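Local coordinates for protein CurJ (Moorea producens 3L, PDB 5TZ6) that is a polyketide synthase dehydratase that probably carries out a vinylogous dehydration in curacin biosynthesis, here as an inactive mutant holding a hydroxy-enoic acid, at residues A[147-152]-A[280-285]; A[153-158]-A[258-263]; A[183-188]-A[197-202]. The protein carries 1 engineered substitution. All blocks are in the same frame, centred on the assembly; numbering follows the deposited sequence.

Interaction 1. Residues A[147-152]-A[280-285]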
loop_
_atom_site.group_PDB
_atom_site.type_symbol
_atom_site.label_atom_id
_atom_site.label_comp_id
_atom_site.label_asym_id
_atom_site.label_seq_id
_atom_site.Cartn_x
_atom_site.Cartn_y
_atom_site.Cartn_z
ATOM N N SER A 147 16.158 -30.353 -17.867
ATOM C CA SER A 147 15.083 -29.903 -18.761
ATOM C C SER A 147 14.637 -31.018 -19.744
ATOM O O SER A 147 13.666 -31.710 -19.436
ATOM C CB SER A 147 15.498 -28.636 -19.519
ATOM O OG SER A 147 16.278 -27.773 -18.713
ATOM N N LEU A 148 15.295 -31.236 -20.896
ATOM C CA LEU A 148 16.524 -30.570 -21.347
ATOM C C LEU A 148 17.089 -31.146 -22.656
ATOM O O LEU A 148 18.159 -31.755 -22.624
ATOM C CB LEU A 148 17.609 -30.678 -20.268
ATOM C CG LEU A 148 18.910 -29.871 -20.355
ATOM C CD1 LEU A 148 18.944 -28.963 -21.575
ATOM C CD2 LEU A 148 19.107 -29.061 -19.081
ATOM N N ILE A 149 16.422 -30.977 -23.802
ATOM C CA ILE A 149 15.105 -30.367 -23.941
ATOM C C ILE A 149 14.254 -31.219 -24.885
ATOM O O ILE A 149 13.075 -31.449 -24.610
ATOM C CB ILE A 149 15.178 -28.916 -24.466
ATOM C CG1 ILE A 149 16.350 -28.165 -23.837
ATOM C CG2 ILE A 149 13.857 -28.187 -24.219
ATOM C CD1 ILE A 149 17.673 -28.448 -24.513
ATOM N N PRO A 150 14.834 -31.692 -26.011
ATOM C CA PRO A 150 16.159 -31.542 -26.632
ATOM C C PRO A 150 16.161 -30.625 -27.863
ATOM O O PRO A 150 15.317 -30.793 -28.743
ATOM C CB PRO A 150 16.508 -32.977 -27.048
ATOM C CG PRO A 150 15.184 -33.758 -26.989
ATOM C CD PRO A 150 14.093 -32.775 -26.674
ATOM N N LEU A 151 17.115 -29.692 -27.938
ATOM C CA LEU A 151 17.040 -28.641 -28.952
ATOM C C LEU A 151 17.352 -29.154 -30.355
ATOM O O LEU A 151 16.757 -28.674 -31.328
ATOM C CB LEU A 151 17.985 -27.495 -28.589
ATOM C CG LEU A 151 18.283 -26.454 -29.673
ATOM C CD1 LEU A 151 17.015 -25.955 -30.348
ATOM C CD2 LEU A 151 19.065 -25.289 -29.085
ATOM N N GLU A 152 18.264 -30.119 -30.489
ATOM C CA GLU A 152 18.585 -30.620 -31.823
ATOM C C GLU A 152 17.561 -31.647 -32.301
ATOM O O GLU A 152 17.220 -31.676 -33.488
ATOM C CB GLU A 152 19.999 -31.208 -31.858
ATOM C CG GLU A 152 20.308 -32.201 -30.751
ATOM C CD GLU A 152 20.779 -31.522 -29.477
ATOM O OE1 GLU A 152 21.987 -31.208 -29.384
ATOM O OE2 GLU A 152 19.940 -31.269 -28.585
ATOM N N GLN A 280 6.991 -24.470 -24.412
ATOM C CA GLN A 280 8.250 -24.609 -23.687
ATOM C C GLN A 280 9.192 -23.513 -24.165
ATOM O O GLN A 280 9.575 -23.482 -25.337
ATOM C CB GLN A 280 8.866 -25.991 -23.906
ATOM C CG GLN A 280 8.136 -27.110 -23.175
ATOM C CD GLN A 280 8.844 -28.434 -23.316
ATOM O OE1 GLN A 280 9.364 -28.762 -24.382
ATOM N NE2 GLN A 280 8.893 -29.196 -22.232
ATOM N N LEU A 281 9.519 -22.583 -23.283
ATOM C CA LEU A 281 10.526 -21.572 -23.553
ATOM C C LEU A 281 11.825 -22.019 -22.898
ATOM O O LEU A 281 11.835 -22.321 -21.702
ATOM C CB LEU A 281 10.075 -20.221 -23.003
ATOM C CG LEU A 281 10.970 -19.002 -23.202
ATOM C CD1 LEU A 281 11.154 -18.680 -24.682
ATOM C CD2 LEU A 281 10.374 -17.824 -22.445
ATOM N N PHE A 282 12.912 -22.085 -23.670
ATOM C CA PHE A 282 14.174 -22.558 -23.110
ATOM C C PHE A 282 15.364 -21.795 -23.685
ATOM O O PHE A 282 15.260 -21.038 -24.661
ATOM C CB PHE A 282 14.358 -24.075 -23.289
ATOM C CG PHE A 282 14.246 -24.543 -24.698
ATOM C CD1 PHE A 282 13.006 -24.787 -25.262
ATOM C CD2 PHE A 282 15.386 -24.754 -25.460
ATOM C CE1 PHE A 282 12.899 -25.216 -26.569
ATOM C CE2 PHE A 282 15.290 -25.186 -26.765
ATOM C CZ PHE A 282 14.044 -25.416 -27.323
ATOM N N ASP A 283 16.504 -22.037 -23.033
ATOM C CA ASP A 283 17.785 -21.369 -23.212
ATOM C C ASP A 283 18.497 -21.800 -24.486
ATOM O O ASP A 283 18.206 -22.840 -25.084
ATOM C CB ASP A 283 18.707 -21.679 -22.028
ATOM C CG ASP A 283 19.363 -20.446 -21.462
ATOM O OD1 ASP A 283 19.261 -19.378 -22.103
ATOM O OD2 ASP A 283 19.988 -20.547 -20.383
ATOM N N GLN A 284 19.494 -20.992 -24.862
ATOM C CA GLN A 284 20.385 -21.358 -25.953
ATOM C C GLN A 284 21.092 -22.674 -25.656
ATOM O O GLN A 284 21.378 -23.453 -26.573
ATOM C CB GLN A 284 21.421 -20.252 -26.156
ATOM C CG GLN A 284 22.131 -20.271 -27.492
ATOM C CD GLN A 284 21.235 -19.752 -28.606
ATOM O OE1 GLN A 284 20.637 -20.520 -29.359
ATOM N NE2 GLN A 284 21.124 -18.429 -28.696
ATOM N N HIS A 285 21.399 -22.923 -24.382
ATOM C CA HIS A 285 21.969 -24.177 -23.914
ATOM C C HIS A 285 20.922 -25.231 -23.582
ATOM O O HIS A 285 21.290 -26.378 -23.311
ATOM C CB HIS A 285 22.861 -23.933 -22.696
ATOM C CG HIS A 285 23.977 -22.976 -22.960
ATOM N ND1 HIS A 285 23.780 -21.617 -23.064
ATOM C CD2 HIS A 285 25.296 -23.184 -23.177
ATOM C CE1 HIS A 285 24.933 -21.026 -23.317
ATOM N NE2 HIS A 285 25.870 -21.954 -23.390
#
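Ile149 rests its CG2 methyl on the ring of Phe282. The methyl carbon stands 3.7 Å from the ring centroid, only 13° off the normal, a CH-pi contact over the centre of one face. CG1 of Ile149 lies 3.9 Å from Phe282 CD2, so two branches of one side chain share the same ring. The phenyl group is turned to meet them by its first torsion, chi1 55°, which sets CG between the backbone N and the carbonyl carbon. Leu151 comes in obliquely at another part of the ring, with CB 4.0 Å from Phe282 CE2. In the double-hotdog fold of polyketide synthase dehydratases, this contact lays the approach to helix 151-157, with Pro150 as its N-cap residue, against the end of strand 274-282 and the turn that follows. Leu288 of the next strand also touches Phe282, while Leu151 extends to Trp260 on the other neighbouring strand. The leucine branches part beyond CG: CD1 stays by the ring, whereas CD2 meets the backbone Gln284 O at 3.9 Å. Nearer the surface, Leu148 CD1 lies 3.9 Å from His285 O, an apolar methyl set against a turn carbonyl.

Interaction 2. Residues A[153-158]-A[258-263]; sequences EIQARC and LLWCYT
Tyr262 OH is held by a hydrogen bond to Glu194 OE2 and has the guanidinium of Arg157 close beside it, NH1 lying 3.2 Å from OH. The angle is too poor for that second approach to count as a hydrogen bond: the hydroxyl oxygen sits over a face of the guanidinium, whose plane is only 10° from that of the phenol ring. Arg157 NE also makes a long, weak ion pair with Glu194 OE2, and the positive charge would probably favour a negative carboxylate there.

The contact lays helix 151-157 across the sheet of the second hotdog half of the dehydratase; the axis of helix segment 153-157 runs at 58° to that of strand 258-263, 10.9 Å away at closest approach. Trp260 and Tyr262 point to this helix, whereas Leu259 and Cys261 face helix 215-223, so the strand is packed between two helices.

With CG anti to the backbone N (chi1 175°), the Tyr262 ring reaches out beneath Ile154. The isoleucine spans it with two methyls: CD1 lies over the face, 4.0 Å from the centroid, in a CH-pi contact, and CG2 touches Tyr262 CD1 at 3.7 Å. Cys158, the first residue to leave the helical conformation, brings its sulfur to the ring edge instead, SG being 5.5 Å from the Tyr262 centroid in a sulfur-aromatic contact. The helical bond from Cys158 N to Ile154 O, 3.1 Å long, ties together the two residues that meet the ring from face and edge.

Two residues earlier in the strand, Trp260 NE1 is hydrogen-bonded to Gln284 OE1. Gln155 brings its amide oxygen over the rim of the six-membered ring, OE1 standing 3.9 Å from Trp260 CH2, while Leu258 CD2 covers the opposite face.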
loop_
_atom_site.group_PDB
_atom_site.type_symbol
_atom_site.label_atom_id
_atom_site.label_comp_id
_atom_site.label_asym_id
_atom_site.label_seq_id
_atom_site.Cartn_x
_atom_site.Cartn_y
_atom_site.Cartn_z
ATOM N N GLU A 153 17.060 -32.494 -31.396
ATOM C CA GLU A 153 15.960 -33.384 -31.756
ATOM C C GLU A 153 14.749 -32.612 -32.264
ATOM O O GLU A 153 14.035 -33.090 -33.153
ATOM C CB GLU A 153 15.565 -34.248 -30.558
ATOM C CG GLU A 153 15.898 -35.718 -30.719
ATOM C CD GLU A 153 15.154 -36.351 -31.879
ATOM O OE1 GLU A 153 15.606 -37.407 -32.374
ATOM O OE2 GLU A 153 14.122 -35.790 -32.301
ATOM N N ILE A 154 14.514 -31.411 -31.733
ATOM C CA ILE A 154 13.349 -30.636 -32.143
ATOM C C ILE A 154 13.599 -29.952 -33.479
ATOM O O ILE A 154 12.697 -29.862 -34.320
ATOM C CB ILE A 154 12.969 -29.625 -31.047
ATOM C CG1 ILE A 154 12.359 -30.352 -29.843
ATOM C CG2 ILE A 154 12.011 -28.585 -31.595
ATOM C CD1 ILE A 154 12.216 -29.486 -28.606
ATOM N N GLN A 155 14.815 -29.451 -33.697
ATOM C CA GLN A 155 15.139 -28.850 -34.985
ATOM C C GLN A 155 15.027 -29.841 -36.134
ATOM O O GLN A 155 15.003 -29.417 -37.294
ATOM C CB GLN A 155 16.541 -28.238 -34.941
ATOM C CG GLN A 155 16.563 -26.848 -34.324
ATOM C CD GLN A 155 17.954 -26.393 -33.946
ATOM O OE1 GLN A 155 18.118 -25.446 -33.178
ATOM N NE2 GLN A 155 18.963 -27.069 -34.477
ATOM N N ALA A 156 14.941 -31.139 -35.841
ATOM C CA ALA A 156 14.757 -32.160 -36.865
ATOM C C ALA A 156 13.290 -32.350 -37.229
ATOM O O ALA A 156 12.963 -32.534 -38.406
ATOM C CB ALA A 156 15.355 -33.487 -36.393
ATOM N N ARG A 157 12.398 -32.328 -36.236
ATOM C CA ARG A 157 10.969 -32.439 -36.510
ATOM C C ARG A 157 10.389 -31.165 -37.113
ATOM O O ARG A 157 9.376 -31.232 -37.816
ATOM C CB ARG A 157 10.210 -32.795 -35.231
ATOM C CG ARG A 157 10.507 -34.191 -34.712
ATOM C CD ARG A 157 9.640 -34.539 -33.520
ATOM N NE ARG A 157 9.851 -33.614 -32.414
ATOM C CZ ARG A 157 9.626 -33.915 -31.141
ATOM N NH1 ARG A 157 9.845 -33.012 -30.194
ATOM N NH2 ARG A 157 9.186 -35.123 -30.812
ATOM N N CYS A 158 11.007 -30.018 -36.866
ATOM C CA CYS A 158 10.508 -28.733 -37.344
ATOM C C CYS A 158 11.519 -28.199 -38.346
ATOM O O CYS A 158 12.537 -27.614 -37.964
ATOM C CB CYS A 158 10.312 -27.759 -36.187
ATOM S SG CYS A 158 9.394 -28.426 -34.785
ATOM N N LEU A 258 18.880 -14.390 -26.950
ATOM C CA LEU A 258 18.270 -15.364 -27.843
ATOM C C LEU A 258 17.630 -16.482 -27.032
ATOM O O LEU A 258 18.286 -17.080 -26.173
ATOM C CB LEU A 258 19.309 -15.931 -28.815
ATOM C CG LEU A 258 18.788 -16.706 -30.025
ATOM C CD1 LEU A 258 19.900 -16.883 -31.055
ATOM C CD2 LEU A 258 18.211 -18.054 -29.613
ATOM N N LEU A 259 16.353 -16.758 -27.298
ATOM C CA LEU A 259 15.657 -17.866 -26.658
ATOM C C LEU A 259 14.965 -18.710 -27.717
ATOM O O LEU A 259 14.757 -18.271 -28.851
ATOM C CB LEU A 259 14.613 -17.374 -25.645
ATOM C CG LEU A 259 15.076 -16.401 -24.566
ATOM C CD1 LEU A 259 13.911 -16.079 -23.648
ATOM C CD2 LEU A 259 16.260 -16.965 -23.780
ATOM N N TRP A 260 14.600 -19.933 -27.334
ATOM C CA TRP A 260 13.868 -20.831 -28.215
ATOM C C TRP A 260 12.509 -21.132 -27.601
ATOM O O TRP A 260 12.398 -21.311 -26.387
ATOM C CB TRP A 260 14.630 -22.136 -28.448
ATOM C CG TRP A 260 15.917 -21.975 -29.206
ATOM C CD1 TRP A 260 17.174 -21.906 -28.677
ATOM C CD2 TRP A 260 16.075 -21.876 -30.627
ATOM N NE1 TRP A 260 18.102 -21.765 -29.680
ATOM C CE2 TRP A 260 17.454 -21.746 -30.887
ATOM C CE3 TRP A 260 15.186 -21.885 -31.706
ATOM C CZ2 TRP A 260 17.963 -21.627 -32.176
ATOM C CZ3 TRP A 260 15.691 -21.769 -32.984
ATOM C CH2 TRP A 260 17.067 -21.639 -33.210
ATOM N N CYS A 261 11.480 -21.199 -28.443
ATOM C CA CYS A 261 10.118 -21.460 -27.998
ATOM C C CYS A 261 9.532 -22.602 -28.815
ATOM O O CYS A 261 9.304 -22.452 -30.019
ATOM C CB CYS A 261 9.249 -20.211 -28.124
ATOM S SG CYS A 261 7.547 -20.520 -27.650
ATOM N N TYR A 262 9.258 -23.725 -28.161
ATOM C CA TYR A 262 8.688 -24.901 -28.802
ATOM C C TYR A 262 7.231 -25.035 -28.391
ATOM O O TYR A 262 6.911 -24.981 -27.205
ATOM C CB TYR A 262 9.470 -26.156 -28.420
ATOM C CG TYR A 262 8.885 -27.449 -28.945
ATOM C CD1 TYR A 262 8.715 -27.656 -30.308
ATOM C CD2 TYR A 262 8.536 -28.479 -28.075
ATOM C CE1 TYR A 262 8.189 -28.840 -30.790
ATOM C CE2 TYR A 262 8.013 -29.671 -28.549
ATOM C CZ TYR A 262 7.840 -29.845 -29.906
ATOM O OH TYR A 262 7.319 -31.026 -30.385
ATOM N N THR A 263 6.351 -25.190 -29.370
ATOM C CA THR A 263 4.918 -25.249 -29.132
ATOM C C THR A 263 4.344 -26.433 -29.888
ATOM O O THR A 263 4.785 -26.738 -30.999
ATOM C CB THR A 263 4.201 -23.965 -29.592
ATOM O OG1 THR A 263 4.692 -22.835 -28.859
ATOM C CG2 THR A 263 2.699 -24.089 -29.386
#

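Interaction 3. Residues A[183-188]-A[197-202]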
loop_
_atom_site.group_PDB
_atom_site.type_symbol
_atom_site.label_atom_id
_atom_site.label_comp_id
_atom_site.label_asym_id
_atom_site.label_seq_id
_atom_site.Cartn_x
_atom_site.Cartn_y
_atom_site.Cartn_z
ATOM N N ARG A 183 7.505 -7.796 -30.864
ATOM C CA ARG A 183 7.909 -8.646 -31.984
ATOM C C ARG A 183 9.240 -9.310 -31.640
ATOM O O ARG A 183 10.301 -8.911 -32.114
ATOM C CB ARG A 183 7.983 -7.832 -33.284
ATOM C CG ARG A 183 6.613 -7.316 -33.738
ATOM C CD ARG A 183 6.667 -6.545 -35.045
ATOM N NE ARG A 183 5.332 -6.100 -35.422
ATOM C CZ ARG A 183 4.855 -6.109 -36.664
ATOM N NH1 ARG A 183 3.612 -5.698 -36.902
ATOM N NH2 ARG A 183 5.606 -6.563 -37.661
ATOM N N TRP A 184 9.164 -10.340 -30.797
ATOM C CA TRP A 184 10.325 -11.106 -30.363
ATOM C C TRP A 184 10.690 -12.221 -31.331
ATOM O O TRP A 184 11.865 -12.603 -31.412
ATOM C CB TRP A 184 10.067 -11.735 -28.983
ATOM C CG TRP A 184 10.199 -10.817 -27.797
ATOM C CD1 TRP A 184 9.415 -9.742 -27.495
ATOM C CD2 TRP A 184 11.172 -10.911 -26.748
ATOM N NE1 TRP A 184 9.842 -9.158 -26.327
ATOM C CE2 TRP A 184 10.921 -9.856 -25.848
ATOM C CE3 TRP A 184 12.236 -11.782 -26.486
ATOM C CZ2 TRP A 184 11.693 -9.649 -24.703
ATOM C CZ3 TRP A 184 13.006 -11.574 -25.348
ATOM C CH2 TRP A 184 12.728 -10.517 -24.473
ATOM N N ILE A 185 9.710 -12.771 -32.044
ATOM C CA ILE A 185 9.932 -13.945 -32.882
ATOM C C ILE A 185 10.700 -13.534 -34.134
ATOM O O ILE A 185 10.167 -12.852 -35.012
ATOM C CB ILE A 185 8.614 -14.643 -33.234
ATOM C CG1 ILE A 185 7.917 -15.090 -31.939
ATOM C CG2 ILE A 185 8.861 -15.799 -34.187
ATOM C CD1 ILE A 185 6.601 -15.785 -32.122
ATOM N N GLU A 186 11.966 -13.943 -34.212
ATOM C CA GLU A 186 12.789 -13.674 -35.380
ATOM C C GLU A 186 12.725 -14.786 -36.414
ATOM O O GLU A 186 12.826 -14.504 -37.613
ATOM C CB GLU A 186 14.250 -13.464 -34.974
ATOM C CG GLU A 186 14.512 -12.191 -34.195
ATOM C CD GLU A 186 15.175 -11.129 -35.047
ATOM O OE1 GLU A 186 16.336 -11.341 -35.463
ATOM O OE2 GLU A 186 14.537 -10.086 -35.307
ATOM N N GLN A 187 12.558 -16.042 -36.000
ATOM C CA GLN A 187 12.557 -17.119 -36.984
ATOM C C GLN A 187 11.538 -18.175 -36.594
ATOM O O GLN A 187 11.222 -18.343 -35.414
ATOM C CB GLN A 187 13.949 -17.744 -37.121
ATOM C CG GLN A 187 14.905 -16.910 -37.939
ATOM C CD GLN A 187 16.199 -17.636 -38.219
ATOM O OE1 GLN A 187 16.489 -18.005 -39.358
ATOM N NE2 GLN A 187 16.981 -17.862 -37.171
ATOM N N VAL A 188 11.023 -18.891 -37.593
ATOM C CA VAL A 188 9.940 -19.845 -37.364
ATOM C C VAL A 188 10.152 -21.082 -38.223
ATOM O O VAL A 188 10.366 -20.979 -39.436
ATOM C CB VAL A 188 8.562 -19.221 -37.650
ATOM C CG1 VAL A 188 7.443 -20.204 -37.302
ATOM C CG2 VAL A 188 8.400 -17.932 -36.859
ATOM N N CYS A 197 10.107 -21.558 -32.620
ATOM C CA CYS A 197 10.405 -20.157 -32.875
ATOM C C CYS A 197 11.733 -19.781 -32.233
ATOM O O CYS A 197 11.996 -20.133 -31.078
ATOM C CB CYS A 197 9.297 -19.254 -32.335
ATOM S SG CYS A 197 7.699 -19.517 -33.112
ATOM N N GLN A 198 12.571 -19.089 -32.993
ATOM C CA GLN A 198 13.720 -18.392 -32.445
ATOM C C GLN A 198 13.315 -16.962 -32.126
ATOM O O GLN A 198 12.683 -16.291 -32.956
ATOM C CB GLN A 198 14.896 -18.383 -33.414
ATOM C CG GLN A 198 16.101 -17.678 -32.826
ATOM C CD GLN A 198 17.257 -17.600 -33.786
ATOM O OE1 GLN A 198 17.144 -17.015 -34.862
ATOM N NE2 GLN A 198 18.381 -18.191 -33.406
ATOM N N MET A 199 13.713 -16.498 -30.940
ATOM C CA MET A 199 13.327 -15.199 -30.413
ATOM C C MET A 199 14.549 -14.402 -29.990
ATOM O O MET A 199 15.501 -14.950 -29.424
ATOM C CB MET A 199 12.395 -15.338 -29.214
ATOM C CG MET A 199 10.957 -15.561 -29.596
ATOM S SD MET A 199 10.107 -16.616 -28.426
ATOM C CE MET A 199 8.405 -16.320 -28.901
ATOM N N LYS A 200 14.505 -13.103 -30.272
ATOM C CA LYS A 200 15.513 -12.155 -29.829
ATOM C C LYS A 200 14.815 -10.990 -29.144
ATOM O O LYS A 200 13.672 -10.650 -29.468
ATOM C CB LYS A 200 16.368 -11.627 -30.991
ATOM C CG LYS A 200 17.281 -12.656 -31.633
ATOM C CD LYS A 200 18.092 -12.028 -32.762
ATOM C CE LYS A 200 19.087 -13.014 -33.363
ATOM N NZ LYS A 200 19.877 -12.409 -34.475
ATOM N N VAL A 201 15.506 -10.400 -28.177
ATOM C CA VAL A 201 14.964 -9.298 -27.388
ATOM C C VAL A 201 14.878 -8.071 -28.288
ATOM O O VAL A 201 15.893 -7.662 -28.872
ATOM C CB VAL A 201 15.820 -9.038 -26.137
ATOM C CG1 VAL A 201 17.276 -8.984 -26.511
ATOM C CG2 VAL A 201 15.391 -7.748 -25.455
ATOM N N PRO A 202 13.695 -7.483 -28.468
ATOM C CA PRO A 202 13.594 -6.281 -29.299
ATOM C C PRO A 202 14.594 -5.217 -28.869
ATOM O O PRO A 202 14.925 -5.079 -27.689
ATOM C CB PRO A 202 12.154 -5.817 -29.067
ATOM C CG PRO A 202 11.415 -7.070 -28.759
ATOM C CD PRO A 202 12.375 -7.959 -28.018
HETATM O O HOH W 1 13.336 -8.923 -31.951
#
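Trp184 meets the 197-202 segment along its whole side chain, beginning at CB, which touches Met199 CG at 4.0 Å. With CG anti to the carbonyl carbon (chi1 -78°), the indole swings over Val201 and Pro202. The pyrrole part has the Pro202 ring across one face, at about a right angle, with CG of the proline 3.6 Å from Trp184 CD1. CE3 lies obliquely by the backbone Lys200 O. On the same face as Pro202, but over the six-membered ring, lies Val201 CA, 3.8 Å from its centroid in a CH-pi contact, and CH2 reaches Val201 CB. NE1 bonds outward to Thr216 OG1 of helix 215-223, which helps fix its rotation. Swapping in an alanine is likely to leave Val201 and Pro202 without their flat cover and Thr216 without its indole partner.

The two strands form an antiparallel beta hairpin of the second hotdog half, interrupted by a classic beta bulge: Glu186 N, in the carbonyl plane of Gln198, and Gln187 N, tilted 22° from it, both donate to Gln198 O, at 2.8 Å and 3.1 Å. Before the bulge Lys200 N donates to Trp184 O at 2.9 Å, and a water bridges Arg183 O and Lys200 O. Ile185, whose side chain is about 10 Å from the bound hydroxy-enoic acid, lies alongside Met199. Glu186 OE1 and Lys200 NZ form a long salt bridge of 3.8 Å.

In the fold
Interactions 1 and 2 are neighbours, with centres about 8 Å apart. They share helix 151-157, whose first residues serve interaction 1 and whose later turn serves interaction 2, and their partner strands 274-282 and 258-267 lie side by side. Interaction 3 continues the same sheet through strand 194-200, next to 258-267, and its centre is about 12 Å from that of interaction 2 and 15 Å from that of interaction 1. Along the chain, hairpin 183-202 falls within the span of interaction 2, which falls within that of interaction 1. Helix 151-157 lies on one face of this part of the sheet, while helix 215-223, carrying pocket residue Asp219, packs against the other.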